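Local coordinates for protein Pbp related beta-lactamase (Pyrococcus abyssi, PDB 2QMI) that probably hydrolyses peptides as a serine peptidase of the penicillin-binding protein and beta-lactamase family, assembling into a self-compartmentalizing octamer, at residues A[188-200]-A[236-250]. Residues are numbered along the deposited sequence; the frame is centred on the assembly and turned at random.
Sequences ILEPLGMNRSYFF and GLLSSVLDLAKYLKM
Asp-243, in the first turn of helix 241-252, grips the loop that follows helix 180-189 in this beta-lactamase-type domain. Its OD2 accepts two hydrogen bonds: Arg-196 N reaches the syn lone pair at 3.0 Å, and Ser-197 OG the anti lone pair at 2.8 Å. That pair of bonds helps to fix the carboxylate's rotation, while OD1 turns to two bridging waters, one bound by Asn-195 N, the other by Arg-196 NH1 and Ser-240 OG. Ser-240 also N-caps the helix, its OG accepting from Asp-243 N. The guanidinium itself is held from outside by Asp-207 and Glu-52 O.

Farther along, Tyr-198 and Leu-238 form one antiparallel hydrogen-bonded pair, with Tyr-198 N to Leu-238 O at 2.8 Å and Leu-238 N to Tyr-198 O at 3.0 Å. At the other end, Gly-193 is the C-prime residue of a Schellman motif; the extended Lys-246 chain lets NZ donate to Gly-193 O at 3.0 Å from above the plane of that carbonyl.

Apolar side chains pack around these bonds. Between them Met-194, bent at chi3 (79°), folds CE against Tyr-247 CB. Toward the ends, Leu-192 CD2 meets the edge of the Tyr-247 ring at CD1, in the ring plane, and Leu-237 CD1 sits over one face of Phe-199, a CH-pi contact 3.7 Å from the ring centroid.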
ATOM      1  N   ILE A 188      49.811   3.992  30.792  1.00 23.36           N
ATOM      2  CA  ILE A 188      49.728   5.012  29.745  1.00 23.88           C
ATOM      3  C   ILE A 188      48.867   6.242  30.036  1.00 23.54           C
ATOM      4  O   ILE A 188      49.350   7.371  29.961  1.00 24.20           O
ATOM      5  CB  ILE A 188      49.245   4.375  28.405  1.00 22.94           C
ATOM      6  CG1 ILE A 188      50.296   3.384  27.895  1.00 24.25           C
ATOM      7  CG2 ILE A 188      49.014   5.456  27.355  1.00 24.18           C
ATOM      8  CD1 ILE A 188      49.886   2.633  26.629  1.00 24.28           C
ATOM      9  N   LEU A 189      47.598   6.026  30.354  1.00 21.76           N
ATOM     10  CA  LEU A 189      46.686   7.130  30.624  1.00 22.71           C
ATOM     11  C   LEU A 189      47.051   8.016  31.820  1.00 23.26           C
ATOM     12  O   LEU A 189      47.082   9.239  31.697  1.00 23.13           O
ATOM     13  CB  LEU A 189      45.262   6.594  30.801  1.00 21.53           C
ATOM     14  CG  LEU A 189      44.667   5.912  29.566  1.00 23.25           C
ATOM     15  CD1 LEU A 189      43.185   5.585  29.814  1.00 22.57           C
ATOM     16  CD2 LEU A 189      44.823   6.836  28.358  1.00 22.76           C
ATOM     17  N   GLU A 190      47.319   7.411  32.973  1.00 23.97           N
ATOM     18  CA  GLU A 190      47.652   8.198  34.161  1.00 24.90           C
ATOM     19  C   GLU A 190      48.994   8.919  34.019  1.00 23.96           C
ATOM     20  O   GLU A 190      49.085  10.110  34.285  1.00 23.77           O
ATOM     21  CB  GLU A 190      47.612   7.313  35.418  1.00 24.88           C
ATOM     22  CG  GLU A 190      46.232   6.696  35.653  1.00 26.89           C
ATOM     23  CD  GLU A 190      46.090   5.961  36.983  1.00 29.93           C
ATOM     24  OE1 GLU A 190      46.954   5.112  37.302  1.00 29.22           O
ATOM     25  OE2 GLU A 190      45.094   6.229  37.706  1.00 30.53           O
ATOM     26  N   PRO A 191      50.051   8.213  33.595  1.00 24.04           N
ATOM     27  CA  PRO A 191      51.334   8.908  33.448  1.00 24.36           C
ATOM     28  C   PRO A 191      51.295  10.003  32.383  1.00 25.44           C
ATOM     29  O   PRO A 191      52.137  10.909  32.376  1.00 26.58           O
ATOM     30  CB  PRO A 191      52.307   7.779  33.090  1.00 25.21           C
ATOM     31  CG  PRO A 191      51.418   6.716  32.499  1.00 24.64           C
ATOM     32  CD  PRO A 191      50.214   6.766  33.388  1.00 24.59           C
ATOM     33  N   LEU A 192      50.318   9.924  31.482  1.00 24.85           N
ATOM     34  CA  LEU A 192      50.180  10.918  30.419  1.00 24.03           C
ATOM     35  C   LEU A 192      49.195  12.024  30.812  1.00 22.93           C
ATOM     36  O   LEU A 192      49.016  12.993  30.078  1.00 24.32           O
ATOM     37  CB  LEU A 192      49.721  10.244  29.122  1.00 23.20           C
ATOM     38  CG  LEU A 192      50.657  10.314  27.913  1.00 24.03           C
ATOM     39  CD1 LEU A 192      52.100  10.052  28.327  1.00 23.47           C
ATOM     40  CD2 LEU A 192      50.193   9.295  26.874  1.00 24.44           C
ATOM     41  N   GLY A 193      48.557  11.867  31.966  1.00 21.36           N
ATOM     42  CA  GLY A 193      47.617  12.870  32.443  1.00 23.64           C
ATOM     43  C   GLY A 193      46.207  12.834  31.869  1.00 23.72           C
ATOM     44  O   GLY A 193      45.425  13.770  32.074  1.00 23.08           O
ATOM     45  N   MET A 194      45.877  11.759  31.157  1.00 24.32           N
ATOM     46  CA  MET A 194      44.558  11.605  30.553  1.00 24.32           C
ATOM     47  C   MET A 194      43.576  11.062  31.580  1.00 25.27           C
ATOM     48  O   MET A 194      43.344   9.851  31.652  1.00 26.05           O
ATOM     49  CB  MET A 194      44.656  10.667  29.352  1.00 23.99           C
ATOM     50  CG  MET A 194      45.443  11.282  28.204  1.00 24.78           C
ATOM     51  SD  MET A 194      46.266  10.099  27.154  1.00 24.33           S
ATOM     52  CE  MET A 194      44.861   9.541  26.114  1.00 24.26           C
ATOM     53  N   ASN A 195      43.001  11.970  32.367  1.00 25.05           N
ATOM     54  CA  ASN A 195      42.070  11.601  33.423  1.00 25.89           C
ATOM     55  C   ASN A 195      40.613  11.514  32.995  1.00 26.18           C
ATOM     56  O   ASN A 195      39.742  11.273  33.829  1.00 26.35           O
ATOM     57  CB  ASN A 195      42.205  12.580  34.591  1.00 27.62           C
ATOM     58  CG  ASN A 195      43.643  12.708  35.078  1.00 28.17           C
ATOM     59  OD1 ASN A 195      44.278  11.717  35.454  1.00 28.37           O
ATOM     60  ND2 ASN A 195      44.163  13.935  35.073  1.00 30.34           N
ATOM     61  N   ARG A 196      40.346  11.716  31.708  1.00 25.94           N
ATOM     62  CA  ARG A 196      38.977  11.626  31.197  1.00 23.90           C
ATOM     63  C   ARG A 196      38.921  10.744  29.948  1.00 24.16           C
ATOM     64  O   ARG A 196      38.266  11.065  28.955  1.00 24.17           O
ATOM     65  CB  ARG A 196      38.410  13.026  30.926  1.00 24.17           C
ATOM     66  CG  ARG A 196      38.232  13.837  32.212  1.00 23.77           C
ATOM     67  CD  ARG A 196      37.485  15.156  32.029  1.00 22.26           C
ATOM     68  NE  ARG A 196      36.105  14.975  31.581  1.00 21.50           N
ATOM     69  CZ  ARG A 196      35.670  15.311  30.372  1.00 20.35           C
ATOM     70  NH1 ARG A 196      36.506  15.846  29.496  1.00 19.43           N
ATOM     71  NH2 ARG A 196      34.403  15.103  30.034  1.00 20.93           N
ATOM     72  N   SER A 197      39.638   9.626  30.022  1.00 22.22           N
ATOM     73  CA  SER A 197      39.690   8.638  28.955  1.00 22.40           C
ATOM     74  C   SER A 197      39.250   7.349  29.643  1.00 22.42           C
ATOM     75  O   SER A 197      39.877   6.932  30.612  1.00 21.75           O
ATOM     76  CB  SER A 197      41.120   8.517  28.424  1.00 20.78           C
ATOM     77  OG  SER A 197      41.572   9.766  27.916  1.00 20.95           O
ATOM     78  N   TYR A 198      38.185   6.716  29.154  1.00 22.88           N
ATOM     79  CA  TYR A 198      37.666   5.519  29.818  1.00 24.16           C
ATOM     80  C   TYR A 198      37.449   4.249  28.987  1.00 24.41           C
ATOM     81  O   TYR A 198      37.536   4.256  27.757  1.00 24.97           O
ATOM     82  CB  TYR A 198      36.330   5.855  30.476  1.00 24.47           C
ATOM     83  CG  TYR A 198      36.255   7.190  31.198  1.00 25.34           C
ATOM     84  CD1 TYR A 198      36.777   7.347  32.487  1.00 26.37           C
ATOM     85  CD2 TYR A 198      35.608   8.280  30.615  1.00 25.87           C
ATOM     86  CE1 TYR A 198      36.649   8.556  33.179  1.00 25.91           C
ATOM     87  CE2 TYR A 198      35.476   9.488  31.298  1.00 26.86           C
ATOM     88  CZ  TYR A 198      35.996   9.619  32.577  1.00 26.68           C
ATOM     89  OH  TYR A 198      35.857  10.813  33.246  1.00 27.24           O
ATOM     90  N   PHE A 199      37.131   3.169  29.700  1.00 24.14           N
ATOM     91  CA  PHE A 199      36.825   1.857  29.124  1.00 23.44           C
ATOM     92  C   PHE A 199      35.487   1.367  29.673  1.00 24.26           C
ATOM     93  O   PHE A 199      34.635   0.867  28.934  1.00 22.16           O
ATOM     94  CB  PHE A 199      37.894   0.826  29.500  1.00 22.78           C
ATOM     95  CG  PHE A 199      39.032   0.745  28.530  1.00 22.79           C
ATOM     96  CD1 PHE A 199      38.822   0.288  27.231  1.00 22.13           C
ATOM     97  CD2 PHE A 199      40.315   1.117  28.912  1.00 21.51           C
ATOM     98  CE1 PHE A 199      39.874   0.201  26.325  1.00 22.26           C
ATOM     99  CE2 PHE A 199      41.375   1.033  28.014  1.00 21.93           C
ATOM    100  CZ  PHE A 199      41.154   0.575  26.717  1.00 21.85           C
ATOM    101  N   PHE A 200      35.318   1.523  30.985  1.00 25.59           N
ATOM    102  CA  PHE A 200      34.124   1.071  31.691  1.00 25.38           C
ATOM    103  C   PHE A 200      32.988   2.093  31.729  1.00 25.78           C
ATOM    104  O   PHE A 200      33.198   3.276  32.020  1.00 24.59           O
ATOM    105  CB  PHE A 200      34.510   0.667  33.115  1.00 25.57           C
ATOM    106  CG  PHE A 200      35.711  -0.242  33.180  1.00 26.70           C
ATOM    107  CD1 PHE A 200      35.671  -1.515  32.614  1.00 26.94           C
ATOM    108  CD2 PHE A 200      36.892   0.183  33.787  1.00 27.51           C
ATOM    109  CE1 PHE A 200      36.781  -2.352  32.649  1.00 26.30           C
ATOM    110  CE2 PHE A 200      38.015  -0.652  33.827  1.00 26.68           C
ATOM    111  CZ  PHE A 200      37.951  -1.924  33.253  1.00 26.42           C
ATOM    112  N   GLY A 236      37.895   0.118  21.892  1.00 20.42           N
ATOM    113  CA  GLY A 236      36.861   0.410  22.871  1.00 19.74           C
ATOM    114  C   GLY A 236      37.088   1.589  23.795  1.00 20.35           C
ATOM    115  O   GLY A 236      36.350   1.786  24.754  1.00 21.47           O
ATOM    116  N   LEU A 237      38.090   2.398  23.503  1.00 21.13           N
ATOM    117  CA  LEU A 237      38.375   3.536  24.357  1.00 20.98           C
ATOM    118  C   LEU A 237      37.521   4.767  24.024  1.00 20.81           C
ATOM    119  O   LEU A 237      37.252   5.062  22.855  1.00 19.97           O
ATOM    120  CB  LEU A 237      39.868   3.872  24.259  1.00 21.10           C
ATOM    121  CG  LEU A 237      40.490   4.807  25.295  1.00 23.86           C
ATOM    122  CD1 LEU A 237      40.378   4.209  26.700  1.00 22.83           C
ATOM    123  CD2 LEU A 237      41.943   5.032  24.921  1.00 24.60           C
ATOM    124  N   LEU A 238      37.063   5.452  25.070  1.00 19.99           N
ATOM    125  CA  LEU A 238      36.284   6.676  24.922  1.00 21.00           C
ATOM    126  C   LEU A 238      37.163   7.783  25.501  1.00 21.35           C
ATOM    127  O   LEU A 238      37.805   7.587  26.532  1.00 22.05           O
ATOM    128  CB  LEU A 238      34.967   6.609  25.698  1.00 20.30           C
ATOM    129  CG  LEU A 238      33.871   5.641  25.242  1.00 21.40           C
ATOM    130  CD1 LEU A 238      34.162   4.244  25.756  1.00 20.58           C
ATOM    131  CD2 LEU A 238      32.525   6.123  25.777  1.00 20.96           C
ATOM    132  N   SER A 239      37.206   8.936  24.846  1.00 20.09           N
ATOM    133  CA  SER A 239      38.043  10.025  25.327  1.00 20.10           C
ATOM    134  C   SER A 239      37.548  11.349  24.763  1.00 20.31           C
ATOM    135  O   SER A 239      36.461  11.417  24.186  1.00 20.57           O
ATOM    136  CB  SER A 239      39.501   9.770  24.909  1.00 22.33           C
ATOM    137  OG  SER A 239      40.404  10.694  25.497  1.00 22.59           O
ATOM    138  N   SER A 240      38.343  12.400  24.947  1.00 20.35           N
ATOM    139  CA  SER A 240      38.015  13.732  24.447  1.00 19.84           C
ATOM    140  C   SER A 240      39.198  14.191  23.603  1.00 19.59           C
ATOM    141  O   SER A 240      40.265  13.572  23.652  1.00 21.33           O
ATOM    142  CB  SER A 240      37.802  14.709  25.604  1.00 19.09           C
ATOM    143  OG  SER A 240      39.040  15.093  26.178  1.00 19.11           O
ATOM    144  N   VAL A 241      39.019  15.266  22.834  1.00 18.10           N
ATOM    145  CA  VAL A 241      40.103  15.767  21.987  1.00 18.34           C
ATOM    146  C   VAL A 241      41.220  16.410  22.808  1.00 18.14           C
ATOM    147  O   VAL A 241      42.363  16.461  22.368  1.00 17.50           O
ATOM    148  CB  VAL A 241      39.605  16.789  20.921  1.00 17.41           C
ATOM    149  CG1 VAL A 241      38.552  16.143  20.031  1.00 17.88           C
ATOM    150  CG2 VAL A 241      39.055  18.027  21.590  1.00 18.63           C
ATOM    151  N   LEU A 242      40.891  16.904  23.996  1.00 19.10           N
ATOM    152  CA  LEU A 242      41.904  17.506  24.853  1.00 19.86           C
ATOM    153  C   LEU A 242      42.843  16.425  25.383  1.00 20.68           C
ATOM    154  O   LEU A 242      44.056  16.621  25.428  1.00 21.66           O
ATOM    155  CB  LEU A 242      41.257  18.253  26.022  1.00 20.09           C
ATOM    156  CG  LEU A 242      40.733  19.646  25.686  1.00 20.81           C
ATOM    157  CD1 LEU A 242      40.120  20.269  26.918  1.00 21.35           C
ATOM    158  CD2 LEU A 242      41.875  20.506  25.169  1.00 21.06           C
ATOM    159  N   ASP A 243      42.278  15.284  25.773  1.00 19.88           N
ATOM    160  CA  ASP A 243      43.070  14.174  26.284  1.00 20.84           C
ATOM    161  C   ASP A 243      43.936  13.600  25.163  1.00 21.26           C
ATOM    162  O   ASP A 243      45.106  13.280  25.376  1.00 21.97           O
ATOM    163  CB  ASP A 243      42.152  13.083  26.865  1.00 20.97           C
ATOM    164  CG  ASP A 243      41.877  13.275  28.355  1.00 22.37           C
ATOM    165  OD1 ASP A 243      41.830  14.437  28.812  1.00 23.29           O
ATOM    166  OD2 ASP A 243      41.692  12.264  29.070  1.00 21.88           O
ATOM    167  N   LEU A 244      43.364  13.476  23.968  1.00 20.59           N
ATOM    168  CA  LEU A 244      44.115  12.948  22.832  1.00 21.01           C
ATOM    169  C   LEU A 244      45.225  13.917  22.428  1.00 20.37           C
ATOM    170  O   LEU A 244      46.206  13.517  21.794  1.00 19.73           O
ATOM    171  CB  LEU A 244      43.182  12.687  21.648  1.00 21.55           C
ATOM    172  CG  LEU A 244      42.125  11.613  21.919  1.00 23.34           C
ATOM    173  CD1 LEU A 244      41.165  11.509  20.729  1.00 23.45           C
ATOM    174  CD2 LEU A 244      42.814  10.277  22.191  1.00 21.73           C
ATOM    175  N   ALA A 245      45.068  15.190  22.784  1.00 19.65           N
ATOM    176  CA  ALA A 245      46.101  16.186  22.474  1.00 20.85           C
ATOM    177  C   ALA A 245      47.330  15.860  23.329  1.00 20.20           C
ATOM    178  O   ALA A 245      48.452  15.838  22.837  1.00 18.89           O
ATOM    179  CB  ALA A 245      45.603  17.592  22.780  1.00 18.73           C
ATOM    180  N   LYS A 246      47.097  15.598  24.614  1.00 21.75           N
ATOM    181  CA  LYS A 246      48.172  15.245  25.532  1.00 21.62           C
ATOM    182  C   LYS A 246      48.840  13.986  25.000  1.00 21.40           C
ATOM    183  O   LYS A 246      50.055  13.829  25.084  1.00 21.29           O
ATOM    184  CB  LYS A 246      47.614  14.959  26.927  1.00 21.72           C
ATOM    185  CG  LYS A 246      46.980  16.150  27.617  1.00 23.71           C
ATOM    186  CD  LYS A 246      46.324  15.731  28.917  1.00 22.91           C
ATOM    187  CE  LYS A 246      45.720  16.921  29.628  1.00 23.64           C
ATOM    188  NZ  LYS A 246      44.964  16.497  30.832  1.00 24.95           N
ATOM    189  N   TYR A 247      48.017  13.093  24.459  1.00 21.89           N
ATOM    190  CA  TYR A 247      48.475  11.828  23.902  1.00 20.13           C
ATOM    191  C   TYR A 247      49.347  12.059  22.672  1.00 20.97           C
ATOM    192  O   TYR A 247      50.405  11.439  22.522  1.00 21.13           O
ATOM    193  CB  TYR A 247      47.268  10.956  23.542  1.00 19.81           C
ATOM    194  CG  TYR A 247      47.618   9.595  22.991  1.00 21.21           C
ATOM    195  CD1 TYR A 247      48.370   8.688  23.739  1.00 20.08           C
ATOM    196  CD2 TYR A 247      47.182   9.203  21.723  1.00 20.93           C
ATOM    197  CE1 TYR A 247      48.680   7.425  23.238  1.00 19.85           C
ATOM    198  CE2 TYR A 247      47.486   7.946  21.215  1.00 20.64           C
ATOM    199  CZ  TYR A 247      48.236   7.062  21.976  1.00 19.85           C
ATOM    200  OH  TYR A 247      48.542   5.823  21.470  1.00 20.02           O
ATOM    201  N   LEU A 248      48.897  12.945  21.789  1.00 20.12           N
ATOM    202  CA  LEU A 248      49.650  13.267  20.580  1.00 20.58           C
ATOM    203  C   LEU A 248      50.967  13.940  20.958  1.00 21.81           C
ATOM    204  O   LEU A 248      52.003  13.674  20.354  1.00 21.83           O
ATOM    205  CB  LEU A 248      48.822  14.187  19.677  1.00 18.20           C
ATOM    206  CG  LEU A 248      47.774  13.456  18.824  1.00 17.66           C
ATOM    207  CD1 LEU A 248      46.744  14.425  18.256  1.00 16.61           C
ATOM    208  CD2 LEU A 248      48.495  12.716  17.716  1.00 16.90           C
ATOM    209  N   LYS A 249      50.914  14.797  21.977  1.00 23.34           N
ATOM    210  CA  LYS A 249      52.086  15.530  22.466  1.00 25.07           C
ATOM    211  C   LYS A 249      53.269  14.587  22.714  1.00 24.35           C
ATOM    212  O   LYS A 249      54.412  14.895  22.379  1.00 24.26           O
ATOM    213  CB  LYS A 249      51.711  16.276  23.756  1.00 25.89           C
ATOM    214  CG  LYS A 249      52.807  17.127  24.383  1.00 29.56           C
ATOM    215  CD  LYS A 249      52.265  17.881  25.615  1.00 31.66           C
ATOM    216  CE  LYS A 249      53.334  18.766  26.278  1.00 32.75           C
ATOM    217  NZ  LYS A 249      53.944  19.758  25.317  1.00 33.43           N
ATOM    218  N   MET A 250      52.979  13.426  23.285  1.00 24.65           N
ATOM    219  CA  MET A 250      54.013  12.446  23.577  1.00 24.40           C
ATOM    220  C   MET A 250      54.756  12.018  22.310  1.00 25.39           C
ATOM    221  O   MET A 250      55.990  12.028  22.274  1.00 24.96           O
ATOM    222  CB  MET A 250      53.404  11.212  24.247  1.00 24.04           C
ATOM    223  CG  MET A 250      54.448  10.240  24.753  1.00 23.40           C
ATOM    224  SD  MET A 250      53.884   8.537  24.745  1.00 26.59           S
ATOM    225  CE  MET A 250      54.053   8.167  22.998  1.00 22.14           C
TER
HETATM  226  O   HOH W   1      42.268  15.000  31.454  1.00 20.99           O
HETATM  227  O   HOH W   2      39.594  15.828  28.624  1.00 19.37           O
HETATM  228  O   HOH W   3      34.432   0.856  26.259  1.00 15.92           O